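Local atomic coordinates of prepilin (Salmonella typhi, PDB entry 3FHV), a protein that probably assembles into the type IVb pili of the typhoid bacterium and interacts with the host chloride channel CFTR in cell adhesion. Residues V102-G107 against N148-N153; I22-G27 against Y31-G36; S62-L65 against G71-V74; I117-N122 against A127-E132. All blocks are in the same frame, centred on the assembly; numbering follows the deposited sequence.

Overall arrangement
This chain is the soluble part of the pilin, built around one antiparallel sheet. Along the chain contact 2 comes first, in helix 8-25 and the loop after it, followed by contact 3 in the hairpin of strands 62-66 and 72-78, which it touches through Gly36 and Val74. Contact 4 falls between the two segments of contact 1. Contacts 1 and 4 have centres about 7 Å apart and touch, since strands 148-154 and 116-119 are neighbours in the sheet. Contact 3 shares that sheet, its centre about 17 Å from that of contact 1. Contacts 2 and 4 are farthest apart, centres about 25 Å. Strand 148-154, between 88-96 and 116-119, joins the two halves of the sheet.

Contact 1: V102-G107 against N148-N153; sequences VSISTG and NTLVFN
Ile104 is the residue of helix 98-111 that reaches down to strand 148-154, and it does so with its short branch. The apolar contacts come first. The methyl CG2 of Ile104 sits 3.8 Å from Leu150 CD1 and 3.8 Å from Phe152 CZ, meeting both from one side, over the notch where those two atoms come together. Its place follows from chi1 of -63°, which sets CG2 anti to the backbone N and leaves CG1 beside that N, anti to the carbonyl carbon. The Phe152 ring takes this methyl at its far end, at an oblique approach, with the two side chains at about a right angle. The next residue, Ser105, adds a looser touch: its CB lies 4.3 Å from Leu150 CD2, the second branch of the same leucine.

The polar groups look back into the helix. Ser105 OG bonds to Cys101 O, and Thr106 OG1 bonds to Val102 O at 2.8 Å. That carbonyl also receives Thr106 N at 3.2 Å, so two donors of one residue grip a single oxygen.

The axes of 102-107 and 148-153 approach to 10.0 Å, 14° from parallel. The contact lays helix 98-111 on the sheet of the pilin globular domain, beside the N-terminal helix 8-25, whose Tyr14 meets Phe152 and whose packing on the sheet is the hallmark of type IV pilins.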
loop_
_atom_site.group_PDB
_atom_site.type_symbol
_atom_site.label_atom_id
_atom_site.label_comp_id
_atom_site.label_asym_id
_atom_site.label_seq_id
_atom_site.Cartn_x
_atom_site.Cartn_y
_atom_site.Cartn_z
ATOM N N VAL A 102 -6.303 16.149 -15.290
ATOM C CA VAL A 102 -7.337 16.879 -14.568
ATOM C C VAL A 102 -7.847 16.113 -13.356
ATOM O O VAL A 102 -7.968 16.670 -12.264
ATOM C CB VAL A 102 -8.536 17.201 -15.477
ATOM C CG1 VAL A 102 -9.644 17.859 -14.654
ATOM C CG2 VAL A 102 -8.093 18.127 -16.608
ATOM N N SER A 103 -8.149 14.834 -13.545
ATOM C CA SER A 103 -8.659 14.021 -12.446
ATOM C C SER A 103 -7.613 13.759 -11.361
ATOM O O SER A 103 -7.930 13.765 -10.178
ATOM C CB SER A 103 -9.182 12.687 -12.980
ATOM O OG SER A 103 -8.124 11.931 -13.527
ATOM N N ILE A 104 -6.370 13.522 -11.763
ATOM C CA ILE A 104 -5.317 13.259 -10.797
ATOM C C ILE A 104 -4.926 14.509 -10.005
ATOM O O ILE A 104 -4.785 14.455 -8.779
ATOM C CB ILE A 104 -4.067 12.689 -11.488
ATOM C CG1 ILE A 104 -4.405 11.338 -12.140
ATOM C CG2 ILE A 104 -2.942 12.515 -10.472
ATOM C CD1 ILE A 104 -3.312 10.828 -13.081
ATOM N N SER A 105 -4.748 15.631 -10.695
ATOM C CA SER A 105 -4.361 16.848 -10.000
ATOM C C SER A 105 -5.444 17.281 -9.014
ATOM O O SER A 105 -5.139 17.631 -7.873
ATOM C CB SER A 105 -4.054 17.979 -11.000
ATOM O OG SER A 105 -5.200 18.337 -11.746
ATOM N N THR A 106 -6.709 17.244 -9.431
ATOM C CA THR A 106 -7.774 17.643 -8.519
ATOM C C THR A 106 -7.923 16.628 -7.396
ATOM O O THR A 106 -8.178 16.993 -6.248
ATOM C CB THR A 106 -9.125 17.828 -9.244
ATOM O OG1 THR A 106 -9.499 16.617 -9.916
ATOM C CG2 THR A 106 -9.015 18.959 -10.260
ATOM N N GLY A 107 -7.747 15.354 -7.722
ATOM C CA GLY A 107 -7.852 14.319 -6.706
ATOM C C GLY A 107 -6.809 14.470 -5.608
ATOM O O GLY A 107 -7.117 14.317 -4.421
ATOM N N ASN A 148 1.443 16.211 -20.248
ATOM C CA ASN A 148 1.514 16.835 -18.932
ATOM C C ASN A 148 2.488 16.218 -17.942
ATOM O O ASN A 148 2.645 14.995 -17.880
ATOM C CB ASN A 148 0.118 16.857 -18.301
ATOM C CG ASN A 148 -0.863 17.688 -19.098
ATOM O OD1 ASN A 148 -0.744 18.908 -19.160
ATOM N ND2 ASN A 148 -1.844 17.028 -19.718
ATOM N N THR A 149 3.152 17.089 -17.183
ATOM C CA THR A 149 4.074 16.676 -16.132
ATOM C C THR A 149 3.438 17.149 -14.823
ATOM O O THR A 149 3.174 18.335 -14.657
ATOM C CB THR A 149 5.456 17.359 -16.263
ATOM O OG1 THR A 149 6.046 17.010 -17.516
ATOM C CG2 THR A 149 6.389 16.913 -15.131
ATOM N N LEU A 150 3.187 16.222 -13.906
ATOM C CA LEU A 150 2.597 16.564 -12.619
ATOM C C LEU A 150 3.650 16.337 -11.549
ATOM O O LEU A 150 4.419 15.375 -11.617
ATOM C CB LEU A 150 1.368 15.684 -12.328
ATOM C CG LEU A 150 0.118 15.845 -13.213
ATOM C CD1 LEU A 150 -0.965 14.842 -12.786
ATOM C CD2 LEU A 150 -0.407 17.260 -13.083
ATOM N N VAL A 151 3.717 17.244 -10.581
ATOM C CA VAL A 151 4.665 17.088 -9.486
ATOM C C VAL A 151 3.925 17.258 -8.169
ATOM O O VAL A 151 3.174 18.213 -7.993
ATOM C CB VAL A 151 5.812 18.129 -9.547
ATOM C CG1 VAL A 151 6.830 17.829 -8.453
ATOM C CG2 VAL A 151 6.488 18.093 -10.909
ATOM N N PHE A 152 4.131 16.316 -7.254
ATOM C CA PHE A 152 3.491 16.367 -5.949
ATOM C C PHE A 152 4.580 16.566 -4.894
ATOM O O PHE A 152 5.497 15.750 -4.771
ATOM C CB PHE A 152 2.716 15.067 -5.709
ATOM C CG PHE A 152 1.854 14.659 -6.874
ATOM C CD1 PHE A 152 0.881 15.522 -7.375
ATOM C CD2 PHE A 152 2.021 13.418 -7.479
ATOM C CE1 PHE A 152 0.088 15.155 -8.469
ATOM C CE2 PHE A 152 1.241 13.040 -8.564
ATOM C CZ PHE A 152 0.267 13.908 -9.066
ATOM N N ASN A 153 4.470 17.652 -4.137
ATOM C CA ASN A 153 5.419 17.938 -3.066
ATOM C C ASN A 153 4.873 17.553 -1.696
ATOM O O ASN A 153 3.694 17.228 -1.556
ATOM C CB ASN A 153 5.812 19.416 -3.080
ATOM C CG ASN A 153 6.804 19.745 -4.178
ATOM O OD1 ASN A 153 6.420 20.076 -5.300
ATOM N ND2 ASN A 153 8.091 19.655 -3.859
#

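Contact 2: I22-G27 against Y31-G36; sequences IGMMKG and YAFTSG
A Met-aromatic contact closes the link between helix 8-25 and helix 36-45: Met24 and Met25, in the C-terminal part of helix 8-25, both reach for the ring of Phe33 in the connecting loop. Met25 supplies the sulfur. Its SD lies 5.1 Å from the centroid of the Phe33 ring and 88° off the ring normal, which puts it in the ring plane at the edge, with Phe33 CE2 the nearest ring atom at 3.9 Å from SD. The first bond of the side chain, CA to CB, points across the contact, and two successive bends, chi2 -59° and chi3 87°, bring the sulfur to the ring.

Met24 arrives differently. Its chain runs straight out from the helix, CG anti to the backbone N, and bends only at the last torsion. Met24 and Phe33 come from opposite directions, and the methyl CE of Met24 reaches the CE2-CZ side of the ring obliquely, 3.7 Å from Phe33 CE2 and 3.8 Å from Phe33 CZ.

Gly27 N is bonded to Met24 O at 3.1 Å. Met39 and Thr42 of helix 36-45 also touch Phe33, while Leu43 meets Met24, so the ring lies among side chains of both helices. Farther along the loop Ser35 takes the N-cap position, its OG bonded to Lys38 N. What results is a loop between two helices, pinned by a Met-aromatic contact.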
loop_
_atom_site.group_PDB
_atom_site.type_symbol
_atom_site.label_atom_id
_atom_site.label_comp_id
_atom_site.label_asym_id
_atom_site.label_seq_id
_atom_site.Cartn_x
_atom_site.Cartn_y
_atom_site.Cartn_z
ATOM N N ILE A 22 7.101 8.702 2.949
ATOM C CA ILE A 22 7.158 9.410 4.227
ATOM C C ILE A 22 7.584 8.419 5.316
ATOM O O ILE A 22 8.414 8.737 6.173
ATOM C CB ILE A 22 5.788 10.037 4.574
ATOM C CG1 ILE A 22 5.536 11.239 3.656
ATOM C CG2 ILE A 22 5.751 10.466 6.041
ATOM C CD1 ILE A 22 4.098 11.700 3.604
ATOM N N GLY A 23 7.032 7.210 5.262
ATOM C CA GLY A 23 7.381 6.191 6.242
ATOM C C GLY A 23 8.861 5.845 6.180
ATOM O O GLY A 23 9.529 5.733 7.212
ATOM N N MET A 24 9.380 5.679 4.968
ATOM C CA MET A 24 10.790 5.354 4.780
ATOM C C MET A 24 11.707 6.487 5.233
ATOM O O MET A 24 12.732 6.244 5.862
ATOM C CB MET A 24 11.075 5.037 3.309
ATOM C CG MET A 24 12.539 4.751 3.009
ATOM S SD MET A 24 12.856 4.346 1.277
ATOM C CE MET A 24 13.093 5.933 0.588
ATOM N N MET A 25 11.342 7.724 4.913
ATOM C CA MET A 25 12.174 8.865 5.284
ATOM C C MET A 25 12.273 9.096 6.787
ATOM O O MET A 25 13.268 9.633 7.273
ATOM C CB MET A 25 11.679 10.134 4.581
ATOM C CG MET A 25 11.906 10.128 3.075
ATOM S SD MET A 25 13.653 9.958 2.627
ATOM C CE MET A 25 13.835 8.224 2.620
ATOM N N LYS A 26 11.250 8.689 7.528
ATOM C CA LYS A 26 11.271 8.857 8.977
ATOM C C LYS A 26 12.411 8.046 9.590
ATOM O O LYS A 26 12.849 8.321 10.707
ATOM C CB LYS A 26 9.938 8.413 9.588
ATOM C CG LYS A 26 8.788 9.343 9.273
ATOM C CD LYS A 26 7.517 8.921 9.989
ATOM C CE LYS A 26 6.390 9.905 9.710
ATOM N NZ LYS A 26 5.113 9.481 10.338
ATOM N N GLY A 27 12.888 7.052 8.847
ATOM C CA GLY A 27 13.967 6.213 9.336
ATOM C C GLY A 27 15.357 6.632 8.893
ATOM O O GLY A 27 16.346 6.052 9.337
ATOM N N TYR A 31 21.981 11.221 6.646
ATOM C CA TYR A 31 22.249 11.143 5.217
ATOM C C TYR A 31 20.999 11.480 4.422
ATOM O O TYR A 31 19.901 11.538 4.970
ATOM C CB TYR A 31 22.767 9.750 4.835
ATOM C CG TYR A 31 21.791 8.617 5.054
ATOM C CD1 TYR A 31 21.009 8.127 4.007
ATOM C CD2 TYR A 31 21.656 8.025 6.308
ATOM C CE1 TYR A 31 20.116 7.074 4.206
ATOM C CE2 TYR A 31 20.769 6.976 6.519
ATOM C CZ TYR A 31 20.001 6.506 5.469
ATOM O OH TYR A 31 19.112 5.480 5.693
ATOM N N ALA A 32 21.173 11.713 3.126
ATOM C CA ALA A 32 20.049 12.056 2.273
ATOM C C ALA A 32 20.285 11.597 0.846
ATOM O O ALA A 32 21.430 11.392 0.423
ATOM C CB ALA A 32 19.822 13.566 2.299
ATOM N N PHE A 33 19.194 11.435 0.104
ATOM C CA PHE A 33 19.295 11.022 -1.284
ATOM C C PHE A 33 19.730 12.242 -2.091
ATOM O O PHE A 33 19.310 13.364 -1.802
ATOM C CB PHE A 33 17.941 10.496 -1.779
ATOM C CG PHE A 33 17.526 9.204 -1.134
ATOM C CD1 PHE A 33 18.160 8.011 -1.464
ATOM C CD2 PHE A 33 16.514 9.180 -0.184
ATOM C CE1 PHE A 33 17.792 6.817 -0.856
ATOM C CE2 PHE A 33 16.144 7.991 0.430
ATOM C CZ PHE A 33 16.783 6.809 0.095
ATOM N N THR A 34 20.591 12.022 -3.080
ATOM C CA THR A 34 21.081 13.111 -3.916
ATOM C C THR A 34 20.564 13.012 -5.350
ATOM O O THR A 34 20.914 13.822 -6.203
ATOM C CB THR A 34 22.626 13.141 -3.943
ATOM O OG1 THR A 34 23.123 11.932 -4.522
ATOM C CG2 THR A 34 23.176 13.277 -2.533
ATOM N N SER A 35 19.738 12.010 -5.622
ATOM C CA SER A 35 19.181 11.856 -6.962
ATOM C C SER A 35 17.894 11.050 -6.924
ATOM O O SER A 35 17.728 10.157 -6.084
ATOM C CB SER A 35 20.175 11.163 -7.893
ATOM O OG SER A 35 20.212 9.768 -7.649
ATOM N N GLY A 36 16.987 11.365 -7.841
ATOM C CA GLY A 36 15.733 10.641 -7.899
ATOM C C GLY A 36 15.949 9.189 -8.289
ATOM O O GLY A 36 15.251 8.302 -7.809
#

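Contact 3: S62-L65 against G71-V74; sequences SATL and GQIV
Two flat groups meet the opposite strand in this hairpin of strands 62-66 and 72-78: the side-chain amide of Gln72 and the peptide carbonyl of Leu65. The amide comes with its nitrogen end, and Thr64 CG2 lies in van der Waals contact with it, 3.8 Å from Gln72 NE2, the two side chains at about a right angle. Gln72 gets there by an extended chain, CG anti to the backbone N. At the Leu65 carbonyl, Ile73 N donates to Leu65 O across 2.9 Å. The N-H points almost straight at the oxygen (174°), yet the donor stands above the carbonyl plane, 46° out of it.

Leu65 and Ile73 turn to the same face of the sheet, where Leu65 CD2 packs 3.7 Å from Ile73 CG2. Helix 8-25 lies over this face, Leu17 against Leu65 and Tyr14 against Ile73.

The strand directions diverge strongly here, at 111°, and a water stands in where a second backbone bond would close the pair. It donates to Ile73 O at 2.7 Å, accepts from Leu65 N at 2.9 Å, and is the polar partner of Gln72 NE2, accepting from it at 3.0 Å.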
loop_
_atom_site.group_PDB
_atom_site.type_symbol
_atom_site.label_atom_id
_atom_site.label_comp_id
_atom_site.label_asym_id
_atom_site.label_seq_id
_atom_site.Cartn_x
_atom_site.Cartn_y
_atom_site.Cartn_z
ATOM N N SER A 62 18.984 -0.430 -9.977
ATOM C CA SER A 62 18.690 0.575 -10.993
ATOM C C SER A 62 17.268 0.412 -11.522
ATOM O O SER A 62 17.017 0.528 -12.722
ATOM C CB SER A 62 19.688 0.474 -12.152
ATOM O OG SER A 62 20.989 0.849 -11.735
ATOM N N ALA A 63 16.341 0.138 -10.614
ATOM C CA ALA A 63 14.947 -0.031 -10.984
ATOM C C ALA A 63 14.314 1.323 -11.272
ATOM O O ALA A 63 14.609 2.317 -10.596
ATOM C CB ALA A 63 14.195 -0.724 -9.862
ATOM N N THR A 64 13.447 1.354 -12.280
ATOM C CA THR A 64 12.743 2.571 -12.650
ATOM C C THR A 64 11.238 2.350 -12.520
ATOM O O THR A 64 10.752 1.213 -12.584
ATOM C CB THR A 64 13.095 3.003 -14.078
ATOM O OG1 THR A 64 13.030 1.871 -14.954
ATOM C CG2 THR A 64 14.494 3.592 -14.114
ATOM N N LEU A 65 10.506 3.444 -12.344
ATOM C CA LEU A 65 9.058 3.399 -12.150
ATOM C C LEU A 65 8.341 4.072 -13.312
ATOM O O LEU A 65 8.813 5.079 -13.833
ATOM C CB LEU A 65 8.733 4.120 -10.842
ATOM C CG LEU A 65 7.405 3.848 -10.152
ATOM C CD1 LEU A 65 7.273 2.357 -9.853
ATOM C CD2 LEU A 65 7.357 4.662 -8.868
ATOM N N GLY A 71 4.877 6.901 -19.108
ATOM C CA GLY A 71 5.662 8.067 -18.731
ATOM C C GLY A 71 6.414 7.714 -17.458
ATOM O O GLY A 71 5.898 6.979 -16.610
ATOM N N GLN A 72 7.623 8.234 -17.290
ATOM C CA GLN A 72 8.393 7.893 -16.099
ATOM C C GLN A 72 7.904 8.576 -14.823
ATOM O O GLN A 72 7.419 9.709 -14.855
ATOM C CB GLN A 72 9.881 8.207 -16.325
ATOM C CG GLN A 72 10.779 7.747 -15.180
ATOM C CD GLN A 72 12.263 7.821 -15.499
ATOM O OE1 GLN A 72 12.689 8.578 -16.368
ATOM N NE2 GLN A 72 13.061 7.044 -14.773
ATOM N N ILE A 73 8.006 7.857 -13.706
ATOM C CA ILE A 73 7.634 8.389 -12.397
ATOM C C ILE A 73 8.953 8.447 -11.629
ATOM O O ILE A 73 9.699 7.466 -11.605
ATOM C CB ILE A 73 6.677 7.444 -11.616
ATOM C CG1 ILE A 73 5.342 7.293 -12.354
ATOM C CG2 ILE A 73 6.421 8.010 -10.202
ATOM C CD1 ILE A 73 4.437 6.236 -11.749
ATOM N N VAL A 74 9.247 9.590 -11.027
ATOM C CA VAL A 74 10.473 9.730 -10.252
ATOM C C VAL A 74 10.204 10.376 -8.892
ATOM O O VAL A 74 9.530 11.408 -8.805
ATOM C CB VAL A 74 11.526 10.589 -10.994
ATOM C CG1 VAL A 74 12.817 10.641 -10.175
ATOM C CG2 VAL A 74 11.795 10.013 -12.386
HETATM O O HOH W 1 11.834 5.967 -12.295
#

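Contact 4: I117-N122 against A127-E132; sequences IKINGN and AKVTAE
Ala127 opens the contact with its carbonyl: Ile117 CD1, the end of the longer isoleucine branch, lies 4.1 Å from Ala127 O. The backbone of Ala127 is left-handed. Ser109 OG of helix 98-111 is hydrogen-bonded to Ala127 O and Val129 N, fixing the backbone on both sides of Lys128.

Val129 takes part in both apolar pairs, with a branch for each isoleucine. Its CG2 rests against the branch point of Ile117, 3.9 Å from Ile117 CB and as close to the CG2 methyl of that residue. Its CG1, anti to the backbone N (chi1 176°), meets Ile119 CD1 at 3.9 Å. The two isoleucines reach across from one face of strand 116-119.

Strand 116-119 is the first arm of a beta hairpin whose second is 122-124, joined by a type II' turn from Ile119 to Asn122. Ile119 N bonds to Asn122 O at 2.9 Å, and Ile119 O takes two donors of Asn122: N at 2.9 Å and ND2 at 3.0 Å, ND2 coming in nearly along the C=O axis.

Thr130 follows Val129 as the N-cap of helix 131-137, its OG1 bonded to Ile133 N. The helix then starts at Ala131 and leads toward Cys138, which is disulfide-linked to Cys101 and touches Ile119.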
loop_
_atom_site.group_PDB
_atom_site.type_symbol
_atom_site.label_atom_id
_atom_site.label_comp_id
_atom_site.label_asym_id
_atom_site.label_seq_id
_atom_site.Cartn_x
_atom_site.Cartn_y
_atom_site.Cartn_z
ATOM N N ILE A 117 1.148 21.106 -5.398
ATOM C CA ILE A 117 0.868 20.355 -6.616
ATOM C C ILE A 117 1.234 21.221 -7.815
ATOM O O ILE A 117 0.824 22.390 -7.912
ATOM C CB ILE A 117 -0.631 19.981 -6.709
ATOM C CG1 ILE A 117 -1.013 19.093 -5.523
ATOM C CG2 ILE A 117 -0.910 19.260 -8.028
ATOM C CD1 ILE A 117 -2.516 18.823 -5.382
ATOM N N LYS A 118 1.999 20.643 -8.734
ATOM C CA LYS A 118 2.428 21.369 -9.917
ATOM C C LYS A 118 1.913 20.720 -11.191
ATOM O O LYS A 118 1.999 19.505 -11.360
ATOM C CB LYS A 118 3.951 21.414 -9.999
ATOM C CG LYS A 118 4.660 21.886 -8.748
ATOM C CD LYS A 118 6.163 21.967 -9.006
ATOM C CE LYS A 118 6.931 22.410 -7.769
ATOM N NZ LYS A 118 8.388 22.499 -8.053
ATOM N N ILE A 119 1.376 21.537 -12.086
ATOM C CA ILE A 119 0.902 21.042 -13.375
ATOM C C ILE A 119 1.739 21.809 -14.384
ATOM O O ILE A 119 1.570 23.021 -14.545
ATOM C CB ILE A 119 -0.589 21.342 -13.606
ATOM C CG1 ILE A 119 -1.432 20.681 -12.512
ATOM C CG2 ILE A 119 -1.023 20.794 -14.982
ATOM C CD1 ILE A 119 -2.923 20.931 -12.655
ATOM N N ASN A 120 2.656 21.103 -15.037
ATOM C CA ASN A 120 3.555 21.720 -16.000
ATOM C C ASN A 120 4.272 22.879 -15.291
ATOM O O ASN A 120 4.833 22.678 -14.213
ATOM C CB ASN A 120 2.746 22.166 -17.218
ATOM C CG ASN A 120 2.080 20.984 -17.918
ATOM O OD1 ASN A 120 0.918 21.045 -18.343
ATOM N ND2 ASN A 120 2.823 19.896 -18.036
ATOM N N GLY A 121 4.246 24.082 -15.855
ATOM C CA GLY A 121 4.936 25.185 -15.197
ATOM C C GLY A 121 4.102 25.944 -14.177
ATOM O O GLY A 121 4.411 27.084 -13.856
ATOM N N ASN A 122 3.058 25.316 -13.648
ATOM C CA ASN A 122 2.184 25.973 -12.679
ATOM C C ASN A 122 2.309 25.315 -11.314
ATOM O O ASN A 122 1.860 24.189 -11.125
ATOM C CB ASN A 122 0.742 25.895 -13.171
ATOM C CG ASN A 122 0.576 26.491 -14.553
ATOM O OD1 ASN A 122 0.561 27.704 -14.705
ATOM N ND2 ASN A 122 0.470 25.637 -15.565
ATOM N N ALA A 127 -1.380 23.910 -2.473
ATOM C CA ALA A 127 -1.911 22.558 -2.637
ATOM C C ALA A 127 -3.390 22.529 -2.998
ATOM O O ALA A 127 -4.093 21.545 -2.739
ATOM C CB ALA A 127 -1.662 21.731 -1.367
ATOM N N LYS A 128 -3.875 23.610 -3.594
ATOM C CA LYS A 128 -5.267 23.644 -3.999
ATOM C C LYS A 128 -5.358 23.709 -5.518
ATOM O O LYS A 128 -4.869 24.649 -6.143
ATOM C CB LYS A 128 -5.995 24.843 -3.381
ATOM C CG LYS A 128 -7.458 24.924 -3.809
ATOM C CD LYS A 128 -8.212 26.056 -3.139
ATOM C CE LYS A 128 -9.652 26.105 -3.640
ATOM N NZ LYS A 128 -10.445 27.204 -3.020
ATOM N N VAL A 129 -5.961 22.688 -6.115
ATOM C CA VAL A 129 -6.133 22.659 -7.558
ATOM C C VAL A 129 -7.585 22.285 -7.824
ATOM O O VAL A 129 -8.042 21.219 -7.415
ATOM C CB VAL A 129 -5.203 21.623 -8.242
ATOM C CG1 VAL A 129 -5.507 21.567 -9.740
ATOM C CG2 VAL A 129 -3.746 21.997 -8.031
ATOM N N THR A 130 -8.307 23.182 -8.490
ATOM C CA THR A 130 -9.715 22.967 -8.821
ATOM C C THR A 130 -9.846 22.391 -10.224
ATOM O O THR A 130 -8.912 22.447 -11.016
ATOM C CB THR A 130 -10.511 24.294 -8.785
ATOM O OG1 THR A 130 -9.879 25.245 -9.653
ATOM C CG2 THR A 130 -10.573 24.860 -7.364
ATOM N N ALA A 131 -11.016 21.840 -10.526
ATOM C CA ALA A 131 -11.261 21.266 -11.835
ATOM C C ALA A 131 -11.095 22.373 -12.872
ATOM O O ALA A 131 -10.582 22.141 -13.961
ATOM C CB ALA A 131 -12.678 20.682 -11.895
ATOM N N GLU A 132 -11.520 23.583 -12.521
ATOM C CA GLU A 132 -11.411 24.707 -13.442
ATOM C C GLU A 132 -9.951 25.037 -13.725
ATOM O O GLU A 132 -9.588 25.320 -14.863
ATOM C CB GLU A 132 -12.114 25.947 -12.881
ATOM C CG GLU A 132 -13.633 25.862 -12.822
ATOM C CD GLU A 132 -14.130 24.855 -11.810
ATOM O OE1 GLU A 132 -13.386 24.566 -10.848
ATOM O OE2 GLU A 132 -15.270 24.363 -11.964
#